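Local coordinates for decapping and exoribonuclease protein 1 (Kluyveromyces lactis, PDB 4GPS) that removes NAD and methylguanosine caps from the 5' ends of RNAs and degrades RNA as a metal-dependent 5'-3' exoribonuclease, at residues A[81-85]-A[266-270]; A[133-139]-A[241-246]; A[175-181]-A[272-278]. All blocks are in the same frame, centred on the assembly; numbering follows the deposited sequence.

In the fold
Contacts 1 and 3 are neighbours, their centres about 10 Å apart, whereas contact 2 lies on the opposite side of the chain's centre, about 35 Å from contact 1 and 36 Å from contact 3. Adjacent antiparallel strands join contacts 1 and 3: strand 259-268 gives contact 1 a segment, facing the residues that lead into strand 86-95, and strand 273-285 gives one to contact 3, beside the parallel strand 176-181. Contact 2 instead packs a loop on helix 233-246, which carries the metal ligand Glu-243. Along the chain the segments run 81-85, 133-139, 175-181, 241-246, 266-270 and 272-278, so contact 2 is nested within contact 1, and contact 3 crosses both, interlacing distant parts of the nuclease.

Contact 1 of 3, residues A[81-85]-A[266-270]; sequences KLLTD and HGSLN
The chi1 of Thr-84, 47°, places OG1 between its own backbone N and carbonyl carbon, and from there the hydroxyl leans over Ser-268, with OG1 3.5 Å from Ser-268 CB. Ser-268 has its OG anti to the backbone N (chi1 -173°), which keeps that hydroxyl beside its carbonyl carbon and leaves CB as the part that meets the threonine. The two residues form an antiparallel hydrogen-bonded pair. Thr-84 N donates to Ser-268 O at 2.8 Å, and Ser-268 N returns a bond to Thr-84 O at 2.9 Å. A water sits on the same face, 2.5 Å from Thr-84 OG1 and more weakly linked to Ser-268 OG. The stronger partner of that serine hydroxyl is Lys-175 NZ.

This pair lies where residues 81-85 lead into strand 86-95, the antiparallel partner of strand 259-268; beyond the corner at Asp-85, the backbone of His-266 bonds to that of Lys-87. On its other side Gly-267 bonds to Leu-275, which places the contact within a mixed sheet of the RAI1-like PD-(D/E)XK nuclease fold.

Leu-83 closes the buried side. Its CA lies 3.3 Å from Ser-268 O in a CA-H...O contact, so this carbonyl, already bonded to Thr-84 N, is approached by two donors. The CD2 branch of Leu-83 also reaches 3.4 Å from Ser-268 O and packs against Leu-269 CB at 3.8 Å. Gly-267 lies beneath this leucine, and a side chain at that position would run into Leu-83 CB. Farther in, Leu-82 and Leu-269 both touch Phe-377 of helix 370-393.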
loop_
_atom_site.group_PDB
_atom_site.type_symbol
_atom_site.label_atom_id
_atom_site.label_comp_id
_atom_site.label_asym_id
_atom_site.label_seq_id
_atom_site.Cartn_x
_atom_site.Cartn_y
_atom_site.Cartn_z
ATOM N N LYS A 81 10.006 1.877 10.771
ATOM C CA LYS A 81 9.113 0.803 10.332
ATOM C C LYS A 81 7.692 1.198 10.756
ATOM O O LYS A 81 7.504 1.722 11.846
ATOM C CB LYS A 81 9.521 -0.541 10.949
ATOM C CG LYS A 81 10.515 -1.325 10.095
ATOM C CD LYS A 81 10.774 -2.711 10.710
ATOM C CE LYS A 81 12.082 -3.366 10.201
ATOM N NZ LYS A 81 12.018 -3.807 8.763
ATOM N N LEU A 82 6.705 0.986 9.892
ATOM C CA LEU A 82 5.346 1.350 10.256
ATOM C C LEU A 82 4.761 0.317 11.208
ATOM O O LEU A 82 4.070 0.660 12.172
ATOM C CB LEU A 82 4.477 1.491 9.011
ATOM C CG LEU A 82 4.909 2.640 8.094
ATOM C CD1 LEU A 82 4.042 2.647 6.832
ATOM C CD2 LEU A 82 4.809 3.987 8.842
ATOM N N LEU A 83 5.076 -0.947 10.956
ATOM C CA LEU A 83 4.581 -2.049 11.784
ATOM C C LEU A 83 5.739 -2.800 12.410
ATOM O O LEU A 83 6.836 -2.804 11.873
ATOM C CB LEU A 83 3.747 -3.010 10.922
ATOM C CG LEU A 83 2.456 -2.394 10.368
ATOM C CD1 LEU A 83 1.824 -3.330 9.343
ATOM C CD2 LEU A 83 1.492 -2.080 11.552
ATOM N N THR A 84 5.516 -3.406 13.566
ATOM C CA THR A 84 6.574 -4.186 14.205
ATOM C C THR A 84 6.154 -5.668 14.189
ATOM O O THR A 84 4.969 -5.986 14.275
ATOM C CB THR A 84 6.855 -3.674 15.654
ATOM O OG1 THR A 84 5.626 -3.510 16.356
ATOM C CG2 THR A 84 7.513 -2.312 15.622
ATOM N N ASP A 85 7.120 -6.570 14.052
ATOM C CA ASP A 85 6.853 -8.017 14.009
ATOM C C ASP A 85 5.956 -8.317 12.832
ATOM O O ASP A 85 5.087 -9.159 12.891
ATOM C CB ASP A 85 6.177 -8.532 15.295
ATOM C CG ASP A 85 7.080 -8.411 16.536
ATOM O OD1 ASP A 85 8.339 -8.361 16.386
ATOM O OD2 ASP A 85 6.520 -8.378 17.664
ATOM N N HIS A 266 0.493 -9.693 8.869
ATOM C CA HIS A 266 0.063 -9.290 10.200
ATOM C C HIS A 266 1.183 -8.497 10.855
ATOM O O HIS A 266 2.367 -8.824 10.738
ATOM C CB HIS A 266 -0.306 -10.529 11.042
ATOM C CG HIS A 266 -0.791 -10.217 12.427
ATOM N ND1 HIS A 266 0.061 -10.018 13.491
ATOM C CD2 HIS A 266 -2.045 -10.097 12.926
ATOM C CE1 HIS A 266 -0.642 -9.791 14.587
ATOM N NE2 HIS A 266 -1.924 -9.836 14.270
ATOM N N GLY A 267 0.799 -7.443 11.554
ATOM C CA GLY A 267 1.796 -6.617 12.174
ATOM C C GLY A 267 1.216 -5.842 13.317
ATOM O O GLY A 267 0.005 -5.654 13.419
ATOM N N SER A 268 2.105 -5.373 14.178
ATOM C CA SER A 268 1.696 -4.639 15.359
ATOM C C SER A 268 1.935 -3.162 15.119
ATOM O O SER A 268 2.978 -2.759 14.590
ATOM C CB SER A 268 2.503 -5.130 16.565
ATOM O OG SER A 268 2.023 -4.551 17.748
ATOM N N LEU A 269 0.953 -2.358 15.490
ATOM C CA LEU A 269 1.052 -0.932 15.325
ATOM C C LEU A 269 1.186 -0.279 16.703
ATOM O O LEU A 269 1.930 0.702 16.877
ATOM C CB LEU A 269 -0.200 -0.457 14.569
ATOM C CG LEU A 269 -1.029 0.829 14.642
ATOM C CD1 LEU A 269 -0.404 1.945 15.413
ATOM C CD2 LEU A 269 -1.281 1.260 13.231
ATOM N N ASN A 270 0.504 -0.890 17.671
ATOM C CA ASN A 270 0.413 -0.432 19.059
ATOM C C ASN A 270 0.435 -1.529 20.069
ATOM O O ASN A 270 0.368 -2.696 19.750
ATOM C CB ASN A 270 -0.949 0.223 19.320
ATOM C CG ASN A 270 -0.870 1.655 19.282
ATOM O OD1 ASN A 270 0.194 2.196 18.988
ATOM N ND2 ASN A 270 -1.967 2.322 19.566
HETATM O O HOH W 1 4.213 -2.065 17.835
#

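Contact 2 of 3, residues A[133-139]-A[241-246]; sequences SFIGIDL and ALEDLL
The C-terminal turns of helix 233-246, whose Glu-243 is a ligand of the divalent metal, are flanked by a loop containing a type II beta turn from Phe-134 to Ile-137. Leu-245 supplies the largest part of the helix's side of the contact. With CG anti to the backbone N (chi1 175°), it reaches into the loop, its CG 3.8 Å from Phe-134 CD2, and its CD1 meets Ile-137 CD1 tip to tip at 3.7 Å. The Phe-134 ring turns its edge to the helix backbone, CE2 lying 3.3 Å from Leu-245 O near the ring plane, while CD2 approaches Leu-246 CD2 obliquely at 4.0 Å. One turn earlier, Leu-139 CD2 rests on Leu-242 CA at 3.8 Å, and Ala-241 CB sits 3.5 Å from Leu-139 O.

Beyond the pair, Leu-242 and Leu-246 both touch Ile-294 of the metal site, and the Trp-125 ring lies nearly parallel to that of Phe-134. An alanine in place of Leu-245 would take away the branches that meet Phe-134 CD2 and Ile-137 CD1, and would probably leave a gap between loop and helix. With no hydrogen bond between them, the two segments are matched by shape, while backbone bonds to Leu-338 and Asn-336 tie the loop to its other neighbours.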
loop_
_atom_site.group_PDB
_atom_site.type_symbol
_atom_site.label_atom_id
_atom_site.label_comp_id
_atom_site.label_asym_id
_atom_site.label_seq_id
_atom_site.Cartn_x
_atom_site.Cartn_y
_atom_site.Cartn_z
ATOM N N SER A 133 14.975 -6.644 -25.466
ATOM C CA SER A 133 13.665 -7.260 -25.214
ATOM C C SER A 133 12.915 -6.496 -24.118
ATOM O O SER A 133 11.781 -6.835 -23.786
ATOM C CB SER A 133 13.827 -8.688 -24.729
ATOM O OG SER A 133 14.990 -9.247 -25.278
ATOM N N PHE A 134 13.571 -5.499 -23.531
ATOM C CA PHE A 134 12.975 -4.685 -22.483
ATOM C C PHE A 134 13.190 -3.195 -22.752
ATOM O O PHE A 134 12.236 -2.426 -22.913
ATOM C CB PHE A 134 13.574 -5.051 -21.124
ATOM C CG PHE A 134 13.354 -6.482 -20.729
ATOM C CD1 PHE A 134 14.384 -7.403 -20.808
ATOM C CD2 PHE A 134 12.105 -6.910 -20.258
ATOM C CE1 PHE A 134 14.173 -8.726 -20.417
ATOM C CE2 PHE A 134 11.889 -8.246 -19.865
ATOM C CZ PHE A 134 12.915 -9.145 -19.943
ATOM N N ILE A 135 14.447 -2.786 -22.814
ATOM C CA ILE A 135 14.756 -1.384 -23.052
ATOM C C ILE A 135 14.477 -0.962 -24.512
ATOM O O ILE A 135 15.079 -1.478 -25.468
ATOM C CB ILE A 135 16.226 -1.113 -22.685
ATOM C CG1 ILE A 135 16.475 -1.491 -21.215
ATOM C CG2 ILE A 135 16.565 0.353 -22.939
ATOM C CD1 ILE A 135 15.636 -0.662 -20.211
ATOM N N GLY A 136 13.555 -0.028 -24.684
ATOM C CA GLY A 136 13.233 0.447 -26.022
ATOM C C GLY A 136 11.834 0.056 -26.469
ATOM O O GLY A 136 11.317 0.544 -27.472
ATOM N N ILE A 137 11.221 -0.826 -25.702
ATOM C CA ILE A 137 9.895 -1.310 -25.988
ATOM C C ILE A 137 8.854 -0.269 -25.641
ATOM O O ILE A 137 8.894 0.355 -24.580
ATOM C CB ILE A 137 9.681 -2.617 -25.233
ATOM C CG1 ILE A 137 10.497 -3.692 -25.953
ATOM C CG2 ILE A 137 8.197 -2.973 -25.138
ATOM C CD1 ILE A 137 10.361 -5.056 -25.362
ATOM N N ASP A 138 7.937 -0.059 -26.570
ATOM C CA ASP A 138 6.877 0.912 -26.397
ATOM C C ASP A 138 5.827 0.324 -25.466
ATOM O O ASP A 138 5.113 -0.597 -25.861
ATOM C CB ASP A 138 6.246 1.240 -27.763
ATOM C CG ASP A 138 5.255 2.401 -27.691
ATOM O OD1 ASP A 138 5.689 3.527 -27.382
ATOM O OD2 ASP A 138 4.049 2.204 -27.937
ATOM N N LEU A 139 5.737 0.851 -24.241
ATOM C CA LEU A 139 4.766 0.373 -23.258
ATOM C C LEU A 139 3.359 0.814 -23.623
ATOM O O LEU A 139 2.418 0.614 -22.870
ATOM C CB LEU A 139 5.082 0.920 -21.866
ATOM C CG LEU A 139 6.400 0.526 -21.218
ATOM C CD1 LEU A 139 6.593 1.305 -19.932
ATOM C CD2 LEU A 139 6.403 -0.956 -20.956
ATOM N N ALA A 241 1.091 -2.953 -19.088
ATOM C CA ALA A 241 2.060 -3.406 -20.074
ATOM C C ALA A 241 3.445 -3.601 -19.435
ATOM O O ALA A 241 4.148 -4.556 -19.752
ATOM C CB ALA A 241 2.151 -2.410 -21.225
ATOM N N LEU A 242 3.840 -2.708 -18.533
ATOM C CA LEU A 242 5.152 -2.856 -17.901
ATOM C C LEU A 242 5.190 -4.157 -17.074
ATOM O O LEU A 242 6.140 -4.940 -17.193
ATOM C CB LEU A 242 5.494 -1.631 -17.029
ATOM C CG LEU A 242 6.779 -1.784 -16.203
ATOM C CD1 LEU A 242 8.003 -1.903 -17.116
ATOM C CD2 LEU A 242 6.931 -0.604 -15.307
ATOM N N GLU A 243 4.162 -4.395 -16.257
ATOM C CA GLU A 243 4.084 -5.625 -15.460
ATOM C C GLU A 243 4.099 -6.835 -16.414
ATOM O O GLU A 243 4.824 -7.821 -16.203
ATOM C CB GLU A 243 2.796 -5.620 -14.622
ATOM C CG GLU A 243 2.862 -4.583 -13.485
ATOM C CD GLU A 243 1.524 -4.221 -12.859
ATOM O OE1 GLU A 243 1.509 -3.300 -12.002
ATOM O OE2 GLU A 243 0.500 -4.853 -13.217
ATOM N N ASP A 244 3.314 -6.732 -17.479
ATOM C CA ASP A 244 3.215 -7.793 -18.479
ATOM C C ASP A 244 4.588 -8.177 -19.032
ATOM O O ASP A 244 4.938 -9.352 -19.093
ATOM C CB ASP A 244 2.318 -7.335 -19.624
ATOM C CG ASP A 244 1.524 -8.473 -20.224
ATOM O OD1 ASP A 244 2.143 -9.486 -20.627
ATOM O OD2 ASP A 244 0.276 -8.350 -20.294
ATOM N N LEU A 245 5.352 -7.169 -19.437
ATOM C CA LEU A 245 6.701 -7.336 -19.978
ATOM C C LEU A 245 7.749 -7.915 -18.975
ATOM O O LEU A 245 8.623 -8.676 -19.374
ATOM C CB LEU A 245 7.171 -5.967 -20.521
ATOM C CG LEU A 245 8.595 -5.803 -21.058
ATOM C CD1 LEU A 245 8.723 -6.576 -22.401
ATOM C CD2 LEU A 245 8.900 -4.306 -21.242
ATOM N N LEU A 246 7.651 -7.583 -17.682
ATOM C CA LEU A 246 8.636 -8.052 -16.685
ATOM C C LEU A 246 8.317 -9.388 -16.002
ATOM O O LEU A 246 9.193 -10.051 -15.452
ATOM C CB LEU A 246 8.852 -6.957 -15.604
ATOM C CG LEU A 246 9.285 -5.578 -16.165
ATOM C CD1 LEU A 246 9.218 -4.546 -15.111
ATOM C CD2 LEU A 246 10.665 -5.626 -16.758
#

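Contact 3 of 3, residues A[175-181]-A[272-278]; sequences KTTFVSL and EIDLLIQ
Strands 176-181 and 273-278 run parallel, 4.5 Å apart at closest approach and 21° apart in direction, and six backbone N-H...O bonds link them from Thr-176 N to Glu-272 O (2.7 Å) through Gln-278 N to Ser-180 O. Between these bonds, CA hydrogens approach the same carbonyls, as where Thr-177 CA stands 3.2 Å from Asp-274 O.

At the start of the ladder, the Lys-175 chain lies nearly perpendicular to that of Asp-274. A bend at chi3 (80°) turns its ammonium toward the Asp-274 carboxylate, and NZ, shared with Ser-268, forms a salt bridge to Asp-274 OD1 at 2.7 Å, coming in 36° out of the carboxylate plane. Asp-274 OD2 accepts from two waters, one of which lies 2.8 Å from Thr-177 OG1. The buried carboxylate is thus met by a charge and by water, and the nearby lysine would probably favour its ionised form.

These are central strands of the PD-(D/E)XK nuclease fold: 176-181 is flanked on its far side by strand 210-213, and 273-285 by strand 259-268, while the second of the pair leads on to Glu-280 and the metal ligand Asp-282.

On the face of Phe-178, Leu-275 CD2 packs on Phe-178 CB at 3.6 Å, and Ile-273 CG2 lies at the ring edge, 3.8 Å from Phe-178 CD1. Phe-381 of helix 370-393 meets this ring edge-to-face. On the opposite face Val-179 and Gln-278 meet helix 156-167, and Leu-276 touches Ile-264 of the adjoining strand 259-268. There Leu-181 runs alongside Gln-278 in the same direction, with Leu-181 CD2 3.4 Å from Gln-278 OE1, a buried oxygen that has no polar partner in the model.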
loop_
_atom_site.group_PDB
_atom_site.type_symbol
_atom_site.label_atom_id
_atom_site.label_comp_id
_atom_site.label_asym_id
_atom_site.label_seq_id
_atom_site.Cartn_x
_atom_site.Cartn_y
_atom_site.Cartn_z
ATOM N N LYS A 175 -5.722 -7.311 21.891
ATOM C CA LYS A 175 -5.624 -6.093 21.094
ATOM C C LYS A 175 -6.776 -5.966 20.115
ATOM O O LYS A 175 -7.512 -6.920 19.882
ATOM C CB LYS A 175 -4.298 -6.088 20.324
ATOM C CG LYS A 175 -3.090 -6.138 21.242
ATOM C CD LYS A 175 -1.794 -6.389 20.511
ATOM C CE LYS A 175 -1.279 -5.118 19.895
ATOM N NZ LYS A 175 0.054 -5.390 19.270
ATOM N N THR A 176 -6.971 -4.774 19.570
ATOM C CA THR A 176 -8.005 -4.582 18.542
ATOM C C THR A 176 -7.234 -4.760 17.216
ATOM O O THR A 176 -6.153 -4.186 17.033
ATOM C CB THR A 176 -8.591 -3.151 18.572
ATOM O OG1 THR A 176 -9.302 -2.941 19.800
ATOM C CG2 THR A 176 -9.552 -2.934 17.402
ATOM N N THR A 177 -7.742 -5.582 16.309
ATOM C CA THR A 177 -7.061 -5.765 15.031
ATOM C C THR A 177 -7.878 -5.087 13.942
ATOM O O THR A 177 -9.083 -5.286 13.902
ATOM C CB THR A 177 -6.939 -7.273 14.652
ATOM O OG1 THR A 177 -6.211 -7.975 15.665
ATOM C CG2 THR A 177 -6.183 -7.423 13.335
ATOM N N PHE A 178 -7.267 -4.239 13.109
ATOM C CA PHE A 178 -8.016 -3.663 11.972
ATOM C C PHE A 178 -7.696 -4.618 10.831
ATOM O O PHE A 178 -6.521 -4.983 10.640
ATOM C CB PHE A 178 -7.549 -2.261 11.572
ATOM C CG PHE A 178 -7.954 -1.182 12.531
ATOM C CD1 PHE A 178 -7.261 -1.001 13.735
ATOM C CD2 PHE A 178 -8.999 -0.322 12.223
ATOM C CE1 PHE A 178 -7.593 0.017 14.615
ATOM C CE2 PHE A 178 -9.338 0.700 13.096
ATOM C CZ PHE A 178 -8.633 0.876 14.298
ATOM N N VAL A 179 -8.735 -5.031 10.106
ATOM C CA VAL A 179 -8.642 -5.972 8.979
ATOM C C VAL A 179 -8.906 -5.195 7.688
ATOM O O VAL A 179 -9.956 -4.601 7.534
ATOM C CB VAL A 179 -9.704 -7.075 9.160
ATOM C CG1 VAL A 179 -9.590 -8.146 8.070
ATOM C CG2 VAL A 179 -9.538 -7.683 10.557
ATOM N N SER A 180 -7.987 -5.217 6.733
ATOM C CA SER A 180 -8.216 -4.391 5.562
ATOM C C SER A 180 -7.343 -4.682 4.338
ATOM O O SER A 180 -6.302 -5.320 4.460
ATOM C CB SER A 180 -8.003 -2.930 6.014
ATOM O OG SER A 180 -8.011 -2.019 4.941
ATOM N N LEU A 181 -7.774 -4.231 3.153
ATOM C CA LEU A 181 -6.920 -4.355 1.975
ATOM C C LEU A 181 -5.857 -3.259 2.201
ATOM O O LEU A 181 -6.149 -2.217 2.814
ATOM C CB LEU A 181 -7.687 -4.041 0.709
ATOM C CG LEU A 181 -8.883 -4.959 0.521
ATOM C CD1 LEU A 181 -9.789 -4.392 -0.585
ATOM C CD2 LEU A 181 -8.379 -6.385 0.232
ATOM N N GLU A 272 -1.998 -1.692 21.701
ATOM C CA GLU A 272 -3.435 -1.975 21.709
ATOM C C GLU A 272 -3.986 -2.347 20.324
ATOM O O GLU A 272 -5.102 -2.869 20.205
ATOM C CB GLU A 272 -4.200 -0.748 22.215
ATOM C CG GLU A 272 -3.924 -0.337 23.652
ATOM C CD GLU A 272 -4.483 1.042 23.975
ATOM O OE1 GLU A 272 -5.576 1.394 23.477
ATOM O OE2 GLU A 272 -3.831 1.785 24.742
ATOM N N ILE A 273 -3.176 -2.122 19.293
ATOM C CA ILE A 273 -3.612 -2.314 17.921
ATOM C C ILE A 273 -2.729 -3.168 16.988
ATOM O O ILE A 273 -1.533 -2.951 16.925
ATOM C CB ILE A 273 -3.756 -0.899 17.272
ATOM C CG1 ILE A 273 -4.826 -0.100 18.005
ATOM C CG2 ILE A 273 -4.026 -1.007 15.768
ATOM C CD1 ILE A 273 -4.786 1.407 17.632
ATOM N N ASP A 274 -3.333 -4.121 16.266
ATOM C CA ASP A 274 -2.622 -4.938 15.276
ATOM C C ASP A 274 -3.330 -4.675 13.955
ATOM O O ASP A 274 -4.461 -4.206 13.950
ATOM C CB ASP A 274 -2.718 -6.464 15.532
ATOM C CG ASP A 274 -1.798 -6.945 16.625
ATOM O OD1 ASP A 274 -0.811 -6.250 16.917
ATOM O OD2 ASP A 274 -2.070 -8.029 17.191
ATOM N N LEU A 275 -2.668 -5.014 12.849
ATOM C CA LEU A 275 -3.238 -4.873 11.525
ATOM C C LEU A 275 -3.135 -6.206 10.772
ATOM O O LEU A 275 -2.091 -6.857 10.810
ATOM C CB LEU A 275 -2.478 -3.823 10.717
ATOM C CG LEU A 275 -2.569 -2.338 11.015
ATOM C CD1 LEU A 275 -2.213 -1.597 9.708
ATOM C CD2 LEU A 275 -3.960 -1.955 11.506
ATOM N N LEU A 276 -4.211 -6.625 10.106
ATOM C CA LEU A 276 -4.181 -7.854 9.303
ATOM C C LEU A 276 -4.530 -7.272 7.930
ATOM O O LEU A 276 -5.652 -6.854 7.695
ATOM C CB LEU A 276 -5.247 -8.844 9.758
ATOM C CG LEU A 276 -5.289 -10.103 8.908
ATOM C CD1 LEU A 276 -4.067 -10.962 9.152
ATOM C CD2 LEU A 276 -6.522 -10.888 9.274
ATOM N N ILE A 277 -3.549 -7.268 7.041
ATOM C CA ILE A 277 -3.635 -6.658 5.742
ATOM C C ILE A 277 -3.503 -7.608 4.571
ATOM O O ILE A 277 -2.695 -8.558 4.606
ATOM C CB ILE A 277 -2.488 -5.603 5.626
ATOM C CG1 ILE A 277 -2.757 -4.446 6.560
ATOM C CG2 ILE A 277 -2.318 -5.106 4.225
ATOM C CD1 ILE A 277 -1.499 -3.597 6.794
ATOM N N GLN A 278 -4.266 -7.306 3.518
ATOM C CA GLN A 278 -4.221 -8.066 2.270
ATOM C C GLN A 278 -3.549 -7.207 1.173
ATOM O O GLN A 278 -3.981 -6.084 0.907
ATOM C CB GLN A 278 -5.624 -8.464 1.821
ATOM C CG GLN A 278 -5.621 -9.276 0.528
ATOM C CD GLN A 278 -7.033 -9.695 0.088
ATOM O OE1 GLN A 278 -7.468 -9.396 -1.039
ATOM N NE2 GLN A 278 -7.746 -10.394 0.970
HETATM O O HOH W 2 -0.033 -8.706 18.688
HETATM O O HOH W 3 -3.889 -9.385 16.182
#